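Local coordinates for protein GphF Dehydratase 1 (Archangium violaceum, PDB 6MBH) that is a polyketide synthase dehydratase domain that probably removes water from acyl chains in gephyronic acid assembly, here as a variant inactive in olefin isomerisation, at residues 104-109 with 122-127. Residues are numbered along the deposited sequence; the frame is centred on the assembly and turned at random.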
loop_
_atom_site.group_PDB
_atom_site.type_symbol
_atom_site.label_atom_id
_atom_site.label_comp_id
_atom_site.label_asym_id
_atom_site.label_seq_id
_atom_site.Cartn_x
_atom_site.Cartn_y
_atom_site.Cartn_z
ATOM N N PHE A 104 14.957 -2.130 -6.648
ATOM C CA PHE A 104 14.474 -3.369 -6.056
ATOM C C PHE A 104 13.481 -4.044 -7.004
ATOM O O PHE A 104 12.856 -3.396 -7.868
ATOM C CB PHE A 104 13.811 -3.131 -4.699
ATOM C CG PHE A 104 12.458 -2.450 -4.796
ATOM C CD1 PHE A 104 11.292 -3.195 -4.910
ATOM C CD2 PHE A 104 12.379 -1.046 -4.831
ATOM C CE1 PHE A 104 10.047 -2.560 -5.039
ATOM C CE2 PHE A 104 11.150 -0.399 -4.920
ATOM C CZ PHE A 104 9.974 -1.150 -5.029
ATOM N N GLU A 105 13.353 -5.360 -6.814
ATOM C CA GLU A 105 12.273 -6.141 -7.381
ATOM C C GLU A 105 11.746 -7.118 -6.326
ATOM O O GLU A 105 12.479 -7.573 -5.434
ATOM C CB GLU A 105 12.733 -6.895 -8.635
ATOM C CG GLU A 105 14.016 -7.650 -8.414
ATOM C CD GLU A 105 14.469 -8.389 -9.665
ATOM O OE1 GLU A 105 15.378 -9.246 -9.542
ATOM O OE2 GLU A 105 13.877 -8.128 -10.749
ATOM N N ILE A 106 10.443 -7.395 -6.410
ATOM C CA ILE A 106 9.737 -8.287 -5.502
ATOM C C ILE A 106 9.115 -9.391 -6.350
ATOM O O ILE A 106 8.416 -9.103 -7.341
ATOM C CB ILE A 106 8.631 -7.574 -4.726
ATOM C CG1 ILE A 106 9.280 -6.483 -3.805
ATOM C CG2 ILE A 106 7.815 -8.599 -3.883
ATOM C CD1 ILE A 106 8.296 -5.547 -3.166
ATOM N N HIS A 107 9.390 -10.639 -5.957
ATOM C CA HIS A 107 8.836 -11.833 -6.579
ATOM C C HIS A 107 8.210 -12.738 -5.521
ATOM O O HIS A 107 8.575 -12.692 -4.350
ATOM C CB HIS A 107 9.927 -12.692 -7.251
ATOM C CG HIS A 107 10.550 -12.098 -8.480
ATOM N ND1 HIS A 107 11.339 -10.962 -8.466
ATOM C CD2 HIS A 107 10.548 -12.542 -9.760
ATOM C CE1 HIS A 107 11.769 -10.725 -9.694
ATOM N NE2 HIS A 107 11.311 -11.670 -10.493
ATOM N N SER A 108 7.341 -13.650 -5.966
ATOM C CA SER A 108 6.786 -14.695 -5.109
ATOM C C SER A 108 6.986 -16.069 -5.737
ATOM O O SER A 108 7.155 -16.211 -6.958
ATOM C CB SER A 108 5.293 -14.458 -4.855
ATOM O OG SER A 108 4.597 -14.776 -6.042
ATOM N N ALA A 109 6.980 -17.089 -4.877
ATOM C CA ALA A 109 7.118 -18.457 -5.358
ATOM C C ALA A 109 6.441 -19.409 -4.384
ATOM O O ALA A 109 6.177 -19.054 -3.229
ATOM C CB ALA A 109 8.586 -18.852 -5.553
ATOM N N ARG A 122 7.175 -12.197 -10.869
ATOM C CA ARG A 122 7.464 -10.809 -10.477
ATOM C C ARG A 122 6.178 -10.017 -10.233
ATOM O O ARG A 122 5.246 -10.056 -11.049
ATOM C CB ARG A 122 8.291 -10.100 -11.538
ATOM C CG ARG A 122 8.881 -8.749 -11.066
ATOM C CD ARG A 122 9.889 -8.203 -12.089
ATOM N NE ARG A 122 9.249 -7.937 -13.379
ATOM C CZ ARG A 122 9.756 -7.156 -14.337
ATOM N NH1 ARG A 122 10.929 -6.545 -14.166
ATOM N NH2 ARG A 122 9.081 -6.981 -15.463
ATOM N N HIS A 123 6.145 -9.287 -9.123
ATOM C CA HIS A 123 5.001 -8.494 -8.693
ATOM C C HIS A 123 5.307 -6.999 -8.584
ATOM O O HIS A 123 4.357 -6.183 -8.693
ATOM C CB HIS A 123 4.492 -8.992 -7.336
ATOM C CG HIS A 123 4.025 -10.419 -7.378
ATOM N ND1 HIS A 123 2.973 -10.824 -8.179
ATOM C CD2 HIS A 123 4.482 -11.539 -6.756
ATOM C CE1 HIS A 123 2.815 -12.140 -8.070
ATOM N NE2 HIS A 123 3.711 -12.597 -7.203
ATOM N N ALA A 124 6.582 -6.606 -8.352
ATOM C CA ALA A 124 6.809 -5.157 -8.149
ATOM C C ALA A 124 8.269 -4.797 -8.447
ATOM O O ALA A 124 9.165 -5.637 -8.333
ATOM C CB ALA A 124 6.435 -4.710 -6.726
ATOM N N THR A 125 8.491 -3.573 -8.932
ATOM C CA THR A 125 9.842 -3.051 -9.187
ATOM C C THR A 125 9.866 -1.554 -8.848
ATOM O O THR A 125 8.842 -0.891 -8.903
ATOM C CB THR A 125 10.318 -3.145 -10.646
ATOM O OG1 THR A 125 9.381 -2.500 -11.525
ATOM C CG2 THR A 125 10.614 -4.558 -11.122
ATOM N N GLY A 126 11.037 -1.030 -8.509
ATOM C CA GLY A 126 11.109 0.407 -8.234
ATOM C C GLY A 126 12.496 0.770 -7.766
ATOM O O GLY A 126 13.430 -0.016 -7.905
ATOM N N ARG A 127 12.636 1.975 -7.207
ATOM C CA ARG A 127 13.921 2.442 -6.672
ATOM C C ARG A 127 13.701 2.821 -5.206
ATOM O O ARG A 127 12.619 3.269 -4.852
ATOM C CB ARG A 127 14.465 3.673 -7.420
ATOM C CG ARG A 127 14.993 3.379 -8.835
ATOM C CD ARG A 127 15.481 4.663 -9.553
ATOM N NE ARG A 127 14.385 5.397 -10.193
ATOM C CZ ARG A 127 13.909 6.579 -9.790
ATOM N NH1 ARG A 127 14.435 7.212 -8.740
ATOM N NH2 ARG A 127 12.893 7.134 -10.444
#
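The F104 ring lies beneath the backbone of G126, whose N sits 3.6 Å above one face beside T125 C, while R127 O lies in plane at the edge. Over one face of the H107 imidazole comes R122 CB, 3.9 Å from the ring centroid, a CH-pi contact; E105 OE2 lies at that ring's edge, though OE1 pairs with R98. The H123 ring meets S108 OG through NE2, a 2.6 Å hydrogen bond near the ring plane. With chi1 at 72°, F104 CG sits between its N and carbonyl carbon, turning the ring to the neighbouring strand, where it also packs on A58 of helix 52-65 and V76 of strand 73-81. An alanine here is likely to strip the cover from the G126 backbone and open a gap beside A58 and V76. The strands of this hot-dog hairpin run antiparallel, their axes 170° apart, and F104 N donates to G126 O at 2.9 Å. A classic bulge interrupts the pairing: I106 O accepts from H123 N at 2.9 Å and from A124 N at 3.3 Å. H123 ND1 must donate to S83 O, which can only accept; with NE2 held by S108 OG, both ring nitrogens are engaged, probably fixing the buried ring's rotation.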